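Long-range contacts in clavulanic acid biosynthesis oligopeptide binding protein 2 (Streptomyces clavuligerus, PDB 2WOL), which probably binds peptides or related ligands as an extracellular solute-binding protein tied to the clavulanic acid biosynthetic pathway: residues L35-S40 against F269-E274; T224-E229 against V249-G254; R263-E268 against L532-P537; V56-R61 against L550-A555. One frame throughout, in Å; residues are numbered along the deposited sequence.

Contact 1. Residues L35-S40 against F269-E274; sequences LRLVSS and FDINLE
A parallel strand pair at the edge of the five-stranded mixed sheet brings L37 and V38 beside I271 and N272. Strands 248-253 and 271-272, parallel to each other, flank strand 34-39 on its two sides, and helix 257-265 joins them in a beta-alpha-beta crossover that spans it. V38 N donates to I271 O at 3.1 Å, and L273 N in turn reaches V38 O at 2.8 Å. Just before the bridge, D270 makes a two-way link with R36: its backbone N binds R36 O, while its carboxylate OD2 takes R36 N from above the carboxylate plane at 2.8 Å in a nearly straight bond (169°). The other oxygen, OD1, is held by W538. V38 CB lies over one face of the F269 ring, toward its rim, in a CH-pi contact 4.0 Å from the centroid. L37 and I271 run side by side, L37 CD2 packing on I271 CB at 3.8 Å. Beyond the bridge, E274 stretches its chain out, CG anti to its N (chi1 -169°), and its OE2 pairs with R276. E274 OE1 accepts two bonds from S40, from N above the carboxylate plane and from OG through the syn lone pair at 2.6 Å.

Contact 2. Residues T224-E229 against V249-G254; sequences TLLHLE and VELTIG
H227 and E250 form the polar centre of this strand pair, the glutamate chain lying against the imidazole. E250 CG sits over the middle of the H227 ring, 3.6 Å from its centroid and 10° off the normal, and the carboxylate beyond it is stacked with the ring, the planes 8° apart. L225 CD1 covers the rim of the opposite ring face, so the imidazole is sandwiched. R248 bonds to H227 ND1 and forms a salt bridge with E250 OE2, linking ring and carboxylate; it would probably favour a charged glutamate. On the other face of the sheet L226 CB meets L251 CB at 4.1 Å and L228 CB meets V249 CB at 4.0 Å. I253 extends its CD1 to L225 C, 3.6 Å away. Paired backbone bonds join L226 with L251 and L228 with V249, the bond from L228 N to V249 O being nearly straight at 174°. I253 N adds a bond to T224 O. On the other side, toward strand 215-221, T224 and L225 form a classic beta bulge opposite E221. This is an antiparallel pair inside the five-stranded mixed sheet, with a largely polar, partly exposed face (H227, E250, T252) and an apolar face against L59 and L63 of helix 54-63.

Contact 3. Residues R263-E268 against L532-P537; sequences RLIAGE and LHFRNP
I265 and F534 make the tight half of this contact, where the C-terminal turn of helix 257-265 meets the end of strand 523-534. I265 CG1 stands directly over the centre of the F534 phenyl ring, 3.8 Å from the centroid and on the ring normal, a CH-pi contact in which the side chains cross at about a right angle. The ring is presented by a first torsion that sets CG anti to the backbone N (chi1 -172°). L264 slides past the same phenylalanine in the opposite direction, its CD2 lying 4.0 Å from F534 CB, while I265 also packs on A282 and R285 of helix 280-288.

The polar half is looser, completed by one bridging water. N536 ND2 donates to L264 O at 2.9 Å, almost straight (173°), with the acceptor in the amide plane of the asparagine. The same oxygen takes G267 N from the opposite face of its carbonyl plane, so a helix-end carbonyl is gripped by two donors. The amide oxygen looks elsewhere: water 1 donates both to N536 OD1 at 2.7 Å and to I265 O at 2.8 Å, bridging the segments. N536 ND2 has a further partner in D270 O, which ties the asparagine to the residues following the helix. G267, at positive phi (92°) and with two bonds back into the last turn, closes the helix in a Schellman motif, onto which the asparagine docks from the distant strand end.

Contact 4. Residues V56-R61 against L550-A555; sequences VWLLQR and LYDIQA
L58 meets the 550-555 segment first, from helix 54-63. Its side chain, with CG anti to the backbone N (chi1 -173°), packs against L550, the Y551 carbonyl and I553. L58 CD2 lies 3.8 Å from L550 CB and 3.6 Å from I553 CG1, and the L58 and I553 side chains cross at about a right angle. Water 2 joins L58 O to D552 OD1 and Q554 N, donating to the two oxygens and accepting from the nitrogen. L59 is directed away from this segment, and its side chain packs on L226 and L228 of strand 225-230. One turn after L58, R61 bends at chi3 (66°) and turns the edge of its guanidinium to D552. It grips the carboxylate side-on with two nitrogens: R61 NE to D552 OD1 and R61 NH2 to D552 OD2, both at 2.9 Å and both on the syn side, though the two planes are 42° apart. Q554 NE2 donates to D552 OD2 at 3.0 Å from the opposite face of the carboxylate plane, and Q554 CG packs on R61 CB. R61 NH1 donates to Y70 O. The contact is thus a buried, bidentate salt bridge whose two carboxylate oxygens are both hydrogen-bonded; the opposing charges probably keep D552 ionised, and the paired bonds fix the rotation of both groups.

Overall arrangement
All four contacts lie on the same side of the chain's centre. Contacts 1 and 2 share one mixed sheet, strands 34-39 and 248-253 being neighbours in it, but contact 1 is buried while contact 2 is partly exposed on its histidine-glutamate face. Contact 3 is buried too, touches contact 1 where N536 meets D270, and joins its segments by an asparagine amide, a water and CH-pi packing. Contact 4, whose centre lies about 13 Å from the centre of the chain, the nearest of the four, buries an ion pair; its I553 packs on L37 and L273 of contact 1, and L59 meets L226 of contact 2. Backbone pairing thus dominates the sheet contacts, side-chain chemistry the other two.

Contact 1. Residues L35-S40 against F269-E274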
loop_
_atom_site.group_PDB
_atom_site.type_symbol
_atom_site.label_atom_id
_atom_site.label_comp_id
_atom_site.label_asym_id
_atom_site.label_seq_id
_atom_site.Cartn_x
_atom_site.Cartn_y
_atom_site.Cartn_z
ATOM N N LEU A 35 -6.402 -2.680 24.603
ATOM C CA LEU A 35 -6.586 -1.766 23.482
ATOM C C LEU A 35 -7.775 -2.250 22.664
ATOM O O LEU A 35 -7.752 -3.352 22.113
ATOM C CB LEU A 35 -5.322 -1.683 22.618
ATOM C CG LEU A 35 -5.339 -0.713 21.427
ATOM C CD1 LEU A 35 -5.453 0.760 21.859
ATOM C CD2 LEU A 35 -4.104 -0.924 20.571
ATOM N N ARG A 36 -8.814 -1.423 22.607
ATOM C CA ARG A 36 -10.051 -1.777 21.927
ATOM C C ARG A 36 -10.063 -1.207 20.519
ATOM O O ARG A 36 -10.189 0.005 20.320
ATOM C CB ARG A 36 -11.260 -1.290 22.729
ATOM C CG ARG A 36 -11.422 -1.981 24.081
ATOM C CD ARG A 36 -12.471 -1.295 24.953
ATOM N NE ARG A 36 -13.763 -1.171 24.276
ATOM C CZ ARG A 36 -14.709 -2.111 24.248
ATOM N NH1 ARG A 36 -14.533 -3.276 24.865
ATOM N NH2 ARG A 36 -15.842 -1.884 23.597
ATOM N N LEU A 37 -9.899 -2.098 19.544
ATOM C CA LEU A 37 -9.853 -1.721 18.136
ATOM C C LEU A 37 -11.156 -2.088 17.449
ATOM O O LEU A 37 -11.904 -2.945 17.926
ATOM C CB LEU A 37 -8.676 -2.408 17.431
ATOM C CG LEU A 37 -7.271 -2.136 17.983
ATOM C CD1 LEU A 37 -6.237 -2.917 17.206
ATOM C CD2 LEU A 37 -6.952 -0.645 17.952
ATOM N N VAL A 38 -11.427 -1.435 16.325
ATOM C CA VAL A 38 -12.632 -1.731 15.564
ATOM C C VAL A 38 -12.338 -1.706 14.058
ATOM O O VAL A 38 -11.443 -0.997 13.597
ATOM C CB VAL A 38 -13.802 -0.784 15.972
ATOM C CG1 VAL A 38 -13.502 0.672 15.611
ATOM C CG2 VAL A 38 -15.131 -1.260 15.388
ATOM N N SER A 39 -13.081 -2.519 13.312
ATOM C CA SER A 39 -12.969 -2.593 11.859
ATOM C C SER A 39 -14.349 -2.902 11.297
ATOM O O SER A 39 -15.164 -3.563 11.957
ATOM C CB SER A 39 -11.979 -3.695 11.454
ATOM O OG SER A 39 -11.935 -3.868 10.045
ATOM N N SER A 40 -14.605 -2.426 10.082
ATOM C CA SER A 40 -15.851 -2.745 9.393
ATOM C C SER A 40 -15.756 -4.080 8.663
ATOM O O SER A 40 -16.773 -4.632 8.247
ATOM C CB SER A 40 -16.240 -1.628 8.418
ATOM O OG SER A 40 -15.471 -1.671 7.229
ATOM N N PHE A 269 -14.904 2.407 21.370
ATOM C CA PHE A 269 -13.685 1.827 20.820
ATOM C C PHE A 269 -12.602 2.885 20.866
ATOM O O PHE A 269 -12.895 4.077 20.816
ATOM C CB PHE A 269 -13.914 1.336 19.390
ATOM C CG PHE A 269 -15.049 0.369 19.273
ATOM C CD1 PHE A 269 -16.276 0.778 18.766
ATOM C CD2 PHE A 269 -14.907 -0.946 19.713
ATOM C CE1 PHE A 269 -17.336 -0.115 18.678
ATOM C CE2 PHE A 269 -15.960 -1.843 19.626
ATOM C CZ PHE A 269 -17.179 -1.427 19.108
ATOM N N ASP A 270 -11.355 2.445 20.967
ATOM C CA ASP A 270 -10.242 3.370 21.107
ATOM C C ASP A 270 -9.800 3.938 19.767
ATOM O O ASP A 270 -9.627 5.150 19.627
ATOM C CB ASP A 270 -9.069 2.679 21.803
ATOM C CG ASP A 270 -9.419 2.206 23.203
ATOM O OD1 ASP A 270 -10.236 2.872 23.879
ATOM O OD2 ASP A 270 -8.868 1.174 23.633
ATOM N N ILE A 271 -9.626 3.044 18.794
ATOM C CA ILE A 271 -9.055 3.356 17.487
ATOM C C ILE A 271 -9.682 2.466 16.416
ATOM O O ILE A 271 -9.962 1.293 16.664
ATOM C CB ILE A 271 -7.508 3.134 17.488
ATOM C CG1 ILE A 271 -6.804 4.071 18.484
ATOM C CG2 ILE A 271 -6.909 3.265 16.073
ATOM C CD1 ILE A 271 -6.786 5.549 18.090
ATOM N N ASN A 272 -9.903 3.041 15.234
ATOM C CA ASN A 272 -10.301 2.275 14.056
ATOM C C ASN A 272 -9.058 1.640 13.423
ATOM O O ASN A 272 -8.233 2.334 12.826
ATOM C CB ASN A 272 -11.020 3.198 13.065
ATOM C CG ASN A 272 -11.361 2.515 11.752
ATOM O OD1 ASN A 272 -10.953 1.385 11.494
ATOM N ND2 ASN A 272 -12.115 3.210 10.913
ATOM N N LEU A 273 -8.933 0.320 13.558
ATOM C CA LEU A 273 -7.794 -0.418 13.008
ATOM C C LEU A 273 -7.794 -0.440 11.484
ATOM O O LEU A 273 -6.748 -0.286 10.854
ATOM C CB LEU A 273 -7.770 -1.857 13.543
ATOM C CG LEU A 273 -6.816 -2.842 12.853
ATOM C CD1 LEU A 273 -5.358 -2.435 13.025
ATOM C CD2 LEU A 273 -7.045 -4.260 13.354
ATOM N N GLU A 274 -8.972 -0.641 10.901
ATOM C CA GLU A 274 -9.102 -0.741 9.449
ATOM C C GLU A 274 -8.571 0.523 8.775
ATOM O O GLU A 274 -7.938 0.460 7.717
ATOM C CB GLU A 274 -10.556 -0.993 9.063
ATOM C CG GLU A 274 -10.734 -1.377 7.615
ATOM C CD GLU A 274 -12.182 -1.448 7.205
ATOM O OE1 GLU A 274 -13.048 -0.922 7.942
ATOM O OE2 GLU A 274 -12.441 -2.028 6.136
#

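Contact 2. Residues T224-E229 against V249-G254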
loop_
_atom_site.group_PDB
_atom_site.type_symbol
_atom_site.label_atom_id
_atom_site.label_comp_id
_atom_site.label_asym_id
_atom_site.label_seq_id
_atom_site.Cartn_x
_atom_site.Cartn_y
_atom_site.Cartn_z
ATOM N N THR A 224 -16.636 -11.313 13.511
ATOM C CA THR A 224 -17.102 -10.975 14.855
ATOM C C THR A 224 -16.024 -10.334 15.732
ATOM O O THR A 224 -16.192 -9.204 16.207
ATOM C CB THR A 224 -17.714 -12.215 15.552
ATOM O OG1 THR A 224 -18.784 -12.725 14.745
ATOM C CG2 THR A 224 -18.247 -11.864 16.937
ATOM N N LEU A 225 -14.927 -11.051 15.955
ATOM C CA LEU A 225 -13.869 -10.544 16.822
ATOM C C LEU A 225 -12.514 -11.192 16.569
ATOM O O LEU A 225 -12.418 -12.284 15.998
ATOM C CB LEU A 225 -14.263 -10.683 18.304
ATOM C CG LEU A 225 -14.534 -12.073 18.897
ATOM C CD1 LEU A 225 -13.243 -12.790 19.283
ATOM C CD2 LEU A 225 -15.451 -11.953 20.114
ATOM N N LEU A 226 -11.471 -10.496 17.010
ATOM C CA LEU A 226 -10.121 -11.030 17.040
ATOM C C LEU A 226 -9.468 -10.517 18.310
ATOM O O LEU A 226 -9.345 -9.305 18.506
ATOM C CB LEU A 226 -9.327 -10.587 15.804
ATOM C CG LEU A 226 -7.843 -10.963 15.748
ATOM C CD1 LEU A 226 -7.655 -12.479 15.650
ATOM C CD2 LEU A 226 -7.174 -10.262 14.580
ATOM N N HIS A 227 -9.079 -11.443 19.179
ATOM C CA HIS A 227 -8.436 -11.098 20.440
ATOM C C HIS A 227 -6.989 -11.553 20.422
ATOM O O HIS A 227 -6.690 -12.691 20.035
ATOM C CB HIS A 227 -9.188 -11.726 21.618
ATOM C CG HIS A 227 -10.514 -11.089 21.901
ATOM N ND1 HIS A 227 -11.248 -11.373 23.031
ATOM C CD2 HIS A 227 -11.229 -10.166 21.212
ATOM C CE1 HIS A 227 -12.366 -10.669 23.018
ATOM N NE2 HIS A 227 -12.378 -9.926 21.925
ATOM N N LEU A 228 -6.105 -10.647 20.828
ATOM C CA LEU A 228 -4.680 -10.914 20.925
ATOM C C LEU A 228 -4.235 -10.836 22.374
ATOM O O LEU A 228 -4.627 -9.928 23.110
ATOM C CB LEU A 228 -3.876 -9.907 20.095
ATOM C CG LEU A 228 -4.239 -9.661 18.625
ATOM C CD1 LEU A 228 -3.174 -8.771 17.998
ATOM C CD2 LEU A 228 -4.390 -10.958 17.827
ATOM N N GLU A 229 -3.419 -11.805 22.774
ATOM C CA GLU A 229 -2.824 -11.831 24.111
ATOM C C GLU A 229 -1.307 -11.749 23.984
ATOM O O GLU A 229 -0.766 -11.940 22.898
ATOM C CB GLU A 229 -3.234 -13.110 24.858
ATOM C CG GLU A 229 -2.809 -14.392 24.146
ATOM C CD GLU A 229 -3.227 -15.659 24.865
ATOM O OE1 GLU A 229 -4.107 -15.595 25.749
ATOM O OE2 GLU A 229 -2.676 -16.729 24.526
ATOM N N VAL A 249 -5.219 -6.976 23.215
ATOM C CA VAL A 249 -5.763 -6.210 22.103
ATOM C C VAL A 249 -7.040 -6.909 21.649
ATOM O O VAL A 249 -7.027 -8.106 21.354
ATOM C CB VAL A 249 -4.746 -6.094 20.936
ATOM C CG1 VAL A 249 -5.337 -5.304 19.771
ATOM C CG2 VAL A 249 -3.448 -5.445 21.413
ATOM N N GLU A 250 -8.142 -6.171 21.630
ATOM C CA GLU A 250 -9.427 -6.727 21.230
ATOM C C GLU A 250 -9.978 -5.968 20.033
ATOM O O GLU A 250 -10.270 -4.771 20.124
ATOM C CB GLU A 250 -10.418 -6.693 22.393
ATOM C CG GLU A 250 -10.057 -7.649 23.519
ATOM C CD GLU A 250 -11.019 -7.575 24.686
ATOM O OE1 GLU A 250 -11.953 -6.746 24.652
ATOM O OE2 GLU A 250 -10.832 -8.349 25.648
ATOM N N LEU A 251 -10.097 -6.673 18.911
ATOM C CA LEU A 251 -10.678 -6.124 17.696
ATOM C C LEU A 251 -12.134 -6.560 17.552
ATOM O O LEU A 251 -12.427 -7.761 17.532
ATOM C CB LEU A 251 -9.876 -6.567 16.465
ATOM C CG LEU A 251 -10.454 -6.201 15.092
ATOM C CD1 LEU A 251 -10.485 -4.689 14.886
ATOM C CD2 LEU A 251 -9.678 -6.878 13.970
ATOM N N THR A 252 -13.033 -5.581 17.454
ATOM C CA THR A 252 -14.440 -5.818 17.130
ATOM C C THR A 252 -14.607 -5.643 15.625
ATOM O O THR A 252 -14.175 -4.636 15.061
ATOM C CB THR A 252 -15.358 -4.851 17.909
ATOM O OG1 THR A 252 -15.267 -5.149 19.307
ATOM C CG2 THR A 252 -16.811 -4.975 17.468
ATOM N N ILE A 253 -15.235 -6.635 14.994
ATOM C CA ILE A 253 -15.301 -6.750 13.536
ATOM C C ILE A 253 -16.737 -6.687 13.016
ATOM O O ILE A 253 -17.656 -7.214 13.645
ATOM C CB ILE A 253 -14.692 -8.101 13.080
ATOM C CG1 ILE A 253 -13.225 -8.198 13.517
ATOM C CG2 ILE A 253 -14.833 -8.297 11.562
ATOM C CD1 ILE A 253 -12.609 -9.588 13.367
ATOM N N GLY A 254 -16.919 -6.039 11.867
ATOM C CA GLY A 254 -18.159 -6.175 11.094
ATOM C C GLY A 254 -19.180 -5.060 11.184
ATOM O O GLY A 254 -20.287 -5.192 10.661
#

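Contact 3. Residues R263-E268 against L532-P537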
loop_
_atom_site.group_PDB
_atom_site.type_symbol
_atom_site.label_atom_id
_atom_site.label_comp_id
_atom_site.label_asym_id
_atom_site.label_seq_id
_atom_site.Cartn_x
_atom_site.Cartn_y
_atom_site.Cartn_z
ATOM N N ARG A 263 -19.559 5.092 17.269
ATOM C CA ARG A 263 -19.152 4.403 18.484
ATOM C C ARG A 263 -17.698 4.707 18.854
ATOM O O ARG A 263 -17.354 4.771 20.035
ATOM C CB ARG A 263 -19.422 2.904 18.349
ATOM C CG ARG A 263 -20.921 2.611 18.289
ATOM C CD ARG A 263 -21.254 1.225 17.783
ATOM N NE ARG A 263 -21.017 0.175 18.766
ATOM C CZ ARG A 263 -21.334 -1.105 18.584
ATOM N NH1 ARG A 263 -21.928 -1.506 17.460
ATOM N NH2 ARG A 263 -21.071 -1.986 19.531
ATOM N N LEU A 264 -16.861 4.920 17.842
ATOM C CA LEU A 264 -15.485 5.365 18.051
ATOM C C LEU A 264 -15.454 6.748 18.713
ATOM O O LEU A 264 -14.779 6.947 19.732
ATOM C CB LEU A 264 -14.733 5.406 16.713
ATOM C CG LEU A 264 -13.319 5.991 16.688
ATOM C CD1 LEU A 264 -12.353 5.089 17.432
ATOM C CD2 LEU A 264 -12.874 6.177 15.252
ATOM N N ILE A 265 -16.183 7.698 18.131
ATOM C CA ILE A 265 -16.221 9.066 18.661
ATOM C C ILE A 265 -16.832 9.104 20.070
ATOM O O ILE A 265 -16.403 9.897 20.914
ATOM C CB ILE A 265 -16.909 10.044 17.660
ATOM C CG1 ILE A 265 -16.050 10.179 16.392
ATOM C CG2 ILE A 265 -17.173 11.417 18.295
ATOM C CD1 ILE A 265 -16.724 10.896 15.229
ATOM N N ALA A 266 -17.789 8.213 20.328
ATOM C CA ALA A 266 -18.400 8.061 21.658
ATOM C C ALA A 266 -17.461 7.432 22.697
ATOM O O ALA A 266 -17.751 7.462 23.894
ATOM C CB ALA A 266 -19.694 7.257 21.565
ATOM N N GLY A 267 -16.360 6.842 22.241
ATOM C CA GLY A 267 -15.367 6.248 23.136
ATOM C C GLY A 267 -15.547 4.771 23.443
ATOM O O GLY A 267 -14.839 4.225 24.289
ATOM N N GLU A 268 -16.481 4.115 22.750
ATOM C CA GLU A 268 -16.719 2.678 22.943
ATOM C C GLU A 268 -15.586 1.838 22.356
ATOM O O GLU A 268 -15.345 0.704 22.784
ATOM C CB GLU A 268 -18.064 2.272 22.341
ATOM C CG GLU A 268 -19.273 2.875 23.064
ATOM C CD GLU A 268 -20.551 2.825 22.242
ATOM O OE1 GLU A 268 -20.804 1.805 21.567
ATOM O OE2 GLU A 268 -21.313 3.810 22.280
ATOM N N LEU A 532 -9.152 11.180 7.094
ATOM C CA LEU A 532 -9.337 11.728 8.434
ATOM C C LEU A 532 -9.366 10.604 9.458
ATOM O O LEU A 532 -10.295 9.803 9.465
ATOM C CB LEU A 532 -10.634 12.540 8.513
ATOM C CG LEU A 532 -10.650 13.893 7.797
ATOM C CD1 LEU A 532 -12.058 14.408 7.676
ATOM C CD2 LEU A 532 -9.783 14.912 8.511
ATOM N N HIS A 533 -8.341 10.542 10.306
ATOM C CA HIS A 533 -8.318 9.570 11.398
ATOM C C HIS A 533 -8.709 10.242 12.703
ATOM O O HIS A 533 -8.280 11.364 12.970
ATOM C CB HIS A 533 -6.921 8.975 11.586
ATOM C CG HIS A 533 -6.394 8.227 10.401
ATOM N ND1 HIS A 533 -7.114 7.250 9.743
ATOM C CD2 HIS A 533 -5.185 8.279 9.792
ATOM C CE1 HIS A 533 -6.378 6.752 8.764
ATOM N NE2 HIS A 533 -5.203 7.358 8.773
ATOM N N PHE A 534 -9.499 9.540 13.516
ATOM C CA PHE A 534 -9.910 10.025 14.837
ATOM C C PHE A 534 -9.194 9.224 15.924
ATOM O O PHE A 534 -9.177 7.996 15.890
ATOM C CB PHE A 534 -11.433 9.905 14.997
ATOM C CG PHE A 534 -11.972 10.564 16.242
ATOM C CD1 PHE A 534 -12.350 11.906 16.221
ATOM C CD2 PHE A 534 -12.112 9.845 17.430
ATOM C CE1 PHE A 534 -12.847 12.524 17.367
ATOM C CE2 PHE A 534 -12.616 10.464 18.590
ATOM C CZ PHE A 534 -12.981 11.804 18.545
ATOM N N ARG A 535 -8.590 9.924 16.878
ATOM C CA ARG A 535 -7.879 9.275 17.980
ATOM C C ARG A 535 -8.490 9.684 19.309
ATOM O O ARG A 535 -8.582 10.875 19.623
ATOM C CB ARG A 535 -6.384 9.634 17.971
ATOM C CG ARG A 535 -6.106 11.106 17.682
ATOM C CD ARG A 535 -4.665 11.532 17.956
ATOM N NE ARG A 535 -4.378 12.690 17.116
ATOM C CZ ARG A 535 -4.696 13.945 17.423
ATOM N NH1 ARG A 535 -5.256 14.237 18.595
ATOM N NH2 ARG A 535 -4.439 14.913 16.553
ATOM N N ASN A 536 -8.910 8.704 20.099
ATOM C CA ASN A 536 -9.393 9.016 21.436
ATOM C C ASN A 536 -8.248 9.464 22.344
ATOM O O ASN A 536 -7.129 8.962 22.218
ATOM C CB ASN A 536 -10.193 7.854 22.004
ATOM C CG ASN A 536 -11.638 7.889 21.549
ATOM O OD1 ASN A 536 -12.337 8.880 21.766
ATOM N ND2 ASN A 536 -12.089 6.825 20.892
ATOM N N PRO A 537 -8.507 10.448 23.227
ATOM C CA PRO A 537 -7.409 11.111 23.954
ATOM C C PRO A 537 -6.649 10.261 24.990
ATOM O O PRO A 537 -5.538 10.634 25.394
ATOM C CB PRO A 537 -8.101 12.312 24.616
ATOM C CG PRO A 537 -9.537 11.909 24.741
ATOM C CD PRO A 537 -9.822 11.039 23.546
HETATM O O HOH W 1 -14.684 9.389 23.007
#

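Contact 4. Residues V56-R61 against L550-A555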
loop_
_atom_site.group_PDB
_atom_site.type_symbol
_atom_site.label_atom_id
_atom_site.label_comp_id
_atom_site.label_asym_id
_atom_site.label_seq_id
_atom_site.Cartn_x
_atom_site.Cartn_y
_atom_site.Cartn_z
ATOM N N VAL A 56 -3.986 -5.085 7.836
ATOM C CA VAL A 56 -3.544 -6.362 8.388
ATOM C C VAL A 56 -2.009 -6.416 8.413
ATOM O O VAL A 56 -1.427 -6.968 9.347
ATOM C CB VAL A 56 -4.160 -7.574 7.654
ATOM C CG1 VAL A 56 -3.672 -8.883 8.275
ATOM C CG2 VAL A 56 -5.685 -7.510 7.715
ATOM N N TRP A 57 -1.350 -5.822 7.415
ATOM C CA TRP A 57 0.108 -5.654 7.487
ATOM C C TRP A 57 0.468 -4.864 8.745
ATOM O O TRP A 57 1.430 -5.183 9.444
ATOM C CB TRP A 57 0.660 -4.936 6.255
ATOM C CG TRP A 57 0.430 -5.652 4.960
ATOM C CD1 TRP A 57 0.125 -6.974 4.791
ATOM C CD2 TRP A 57 0.488 -5.082 3.641
ATOM N NE1 TRP A 57 -0.007 -7.264 3.454
ATOM C CE2 TRP A 57 0.209 -6.123 2.725
ATOM C CE3 TRP A 57 0.746 -3.792 3.145
ATOM C CZ2 TRP A 57 0.180 -5.916 1.339
ATOM C CZ3 TRP A 57 0.722 -3.587 1.758
ATOM C CH2 TRP A 57 0.436 -4.648 0.876
ATOM N N LEU A 58 -0.328 -3.836 9.025
ATOM C CA LEU A 58 -0.160 -3.013 10.213
ATOM C C LEU A 58 -0.356 -3.839 11.491
ATOM O O LEU A 58 0.437 -3.743 12.429
ATOM C CB LEU A 58 -1.160 -1.856 10.148
ATOM C CG LEU A 58 -1.115 -0.740 11.185
ATOM C CD1 LEU A 58 0.117 0.138 10.963
ATOM C CD2 LEU A 58 -2.394 0.065 11.067
ATOM N N LEU A 59 -1.408 -4.656 11.511
ATOM C CA LEU A 59 -1.679 -5.553 12.633
ATOM C C LEU A 59 -0.574 -6.598 12.813
ATOM O O LEU A 59 -0.276 -7.012 13.936
ATOM C CB LEU A 59 -3.029 -6.242 12.435
ATOM C CG LEU A 59 -3.533 -7.184 13.527
ATOM C CD1 LEU A 59 -3.871 -6.424 14.802
ATOM C CD2 LEU A 59 -4.738 -7.939 13.010
ATOM N N GLN A 60 0.023 -7.029 11.704
ATOM C CA GLN A 60 1.110 -8.005 11.752
ATOM C C GLN A 60 2.339 -7.515 12.518
ATOM O O GLN A 60 3.148 -8.321 12.980
ATOM C CB GLN A 60 1.485 -8.474 10.341
ATOM C CG GLN A 60 0.560 -9.573 9.815
ATOM C CD GLN A 60 0.722 -10.898 10.545
ATOM O OE1 GLN A 60 1.685 -11.107 11.287
ATOM N NE2 GLN A 60 -0.221 -11.803 10.326
ATOM N N ARG A 61 2.473 -6.200 12.672
ATOM C CA ARG A 61 3.570 -5.650 13.470
ATOM C C ARG A 61 3.455 -6.060 14.949
ATOM O O ARG A 61 4.444 -6.053 15.674
ATOM C CB ARG A 61 3.665 -4.128 13.306
ATOM C CG ARG A 61 4.293 -3.717 11.980
ATOM C CD ARG A 61 4.059 -2.249 11.636
ATOM N NE ARG A 61 4.708 -1.293 12.542
ATOM C CZ ARG A 61 6.008 -0.996 12.544
ATOM N NH1 ARG A 61 6.859 -1.614 11.728
ATOM N NH2 ARG A 61 6.468 -0.083 13.391
ATOM N N LEU A 550 -1.433 5.176 8.076
ATOM C CA LEU A 550 -2.313 4.724 9.151
ATOM C C LEU A 550 -1.553 4.836 10.462
ATOM O O LEU A 550 -0.329 4.778 10.472
ATOM C CB LEU A 550 -2.695 3.253 8.943
ATOM C CG LEU A 550 -3.447 2.830 7.680
ATOM C CD1 LEU A 550 -3.543 1.320 7.576
ATOM C CD2 LEU A 550 -4.825 3.443 7.638
ATOM N N TYR A 551 -2.275 4.975 11.570
ATOM C CA TYR A 551 -1.648 4.959 12.890
ATOM C C TYR A 551 -0.863 3.672 13.114
ATOM O O TYR A 551 -1.312 2.592 12.728
ATOM C CB TYR A 551 -2.706 5.051 13.982
ATOM C CG TYR A 551 -3.454 6.365 14.101
ATOM C CD1 TYR A 551 -4.808 6.376 14.443
ATOM C CD2 TYR A 551 -2.817 7.584 13.893
ATOM C CE1 TYR A 551 -5.507 7.568 14.582
ATOM C CE2 TYR A 551 -3.507 8.782 14.013
ATOM C CZ TYR A 551 -4.849 8.767 14.363
ATOM O OH TYR A 551 -5.561 9.940 14.505
ATOM N N ASP A 552 0.297 3.780 13.759
ATOM C CA ASP A 552 1.062 2.585 14.102
ATOM C C ASP A 552 0.483 1.957 15.365
ATOM O O ASP A 552 0.896 2.265 16.484
ATOM C CB ASP A 552 2.545 2.901 14.275
ATOM C CG ASP A 552 3.412 1.654 14.278
ATOM O OD1 ASP A 552 2.933 0.584 13.839
ATOM O OD2 ASP A 552 4.583 1.750 14.704
ATOM N N ILE A 553 -0.495 1.082 15.162
ATOM C CA ILE A 553 -1.209 0.411 16.241
ATOM C C ILE A 553 -0.274 -0.187 17.292
ATOM O O ILE A 553 -0.518 -0.049 18.484
ATOM C CB ILE A 553 -2.124 -0.705 15.677
ATOM C CG1 ILE A 553 -3.097 -0.139 14.629
ATOM C CG2 ILE A 553 -2.844 -1.460 16.800
ATOM C CD1 ILE A 553 -4.065 0.924 15.129
ATOM N N GLN A 554 0.794 -0.845 16.841
ATOM C CA GLN A 554 1.690 -1.563 17.749
ATOM C C GLN A 554 2.364 -0.655 18.785
ATOM O O GLN A 554 2.773 -1.122 19.843
ATOM C CB GLN A 554 2.727 -2.379 16.967
ATOM C CG GLN A 554 3.801 -1.569 16.253
ATOM C CD GLN A 554 4.958 -1.200 17.160
ATOM O OE1 GLN A 554 5.223 -1.883 18.152
ATOM N NE2 GLN A 554 5.663 -0.125 16.820
ATOM N N ALA A 555 2.478 0.631 18.466
ATOM C CA ALA A 555 3.139 1.589 19.353
ATOM C C ALA A 555 2.232 2.094 20.476
ATOM O O ALA A 555 2.709 2.679 21.450
ATOM C CB ALA A 555 3.666 2.760 18.548
HETATM O O HOH W 2 1.042 -1.543 14.050
#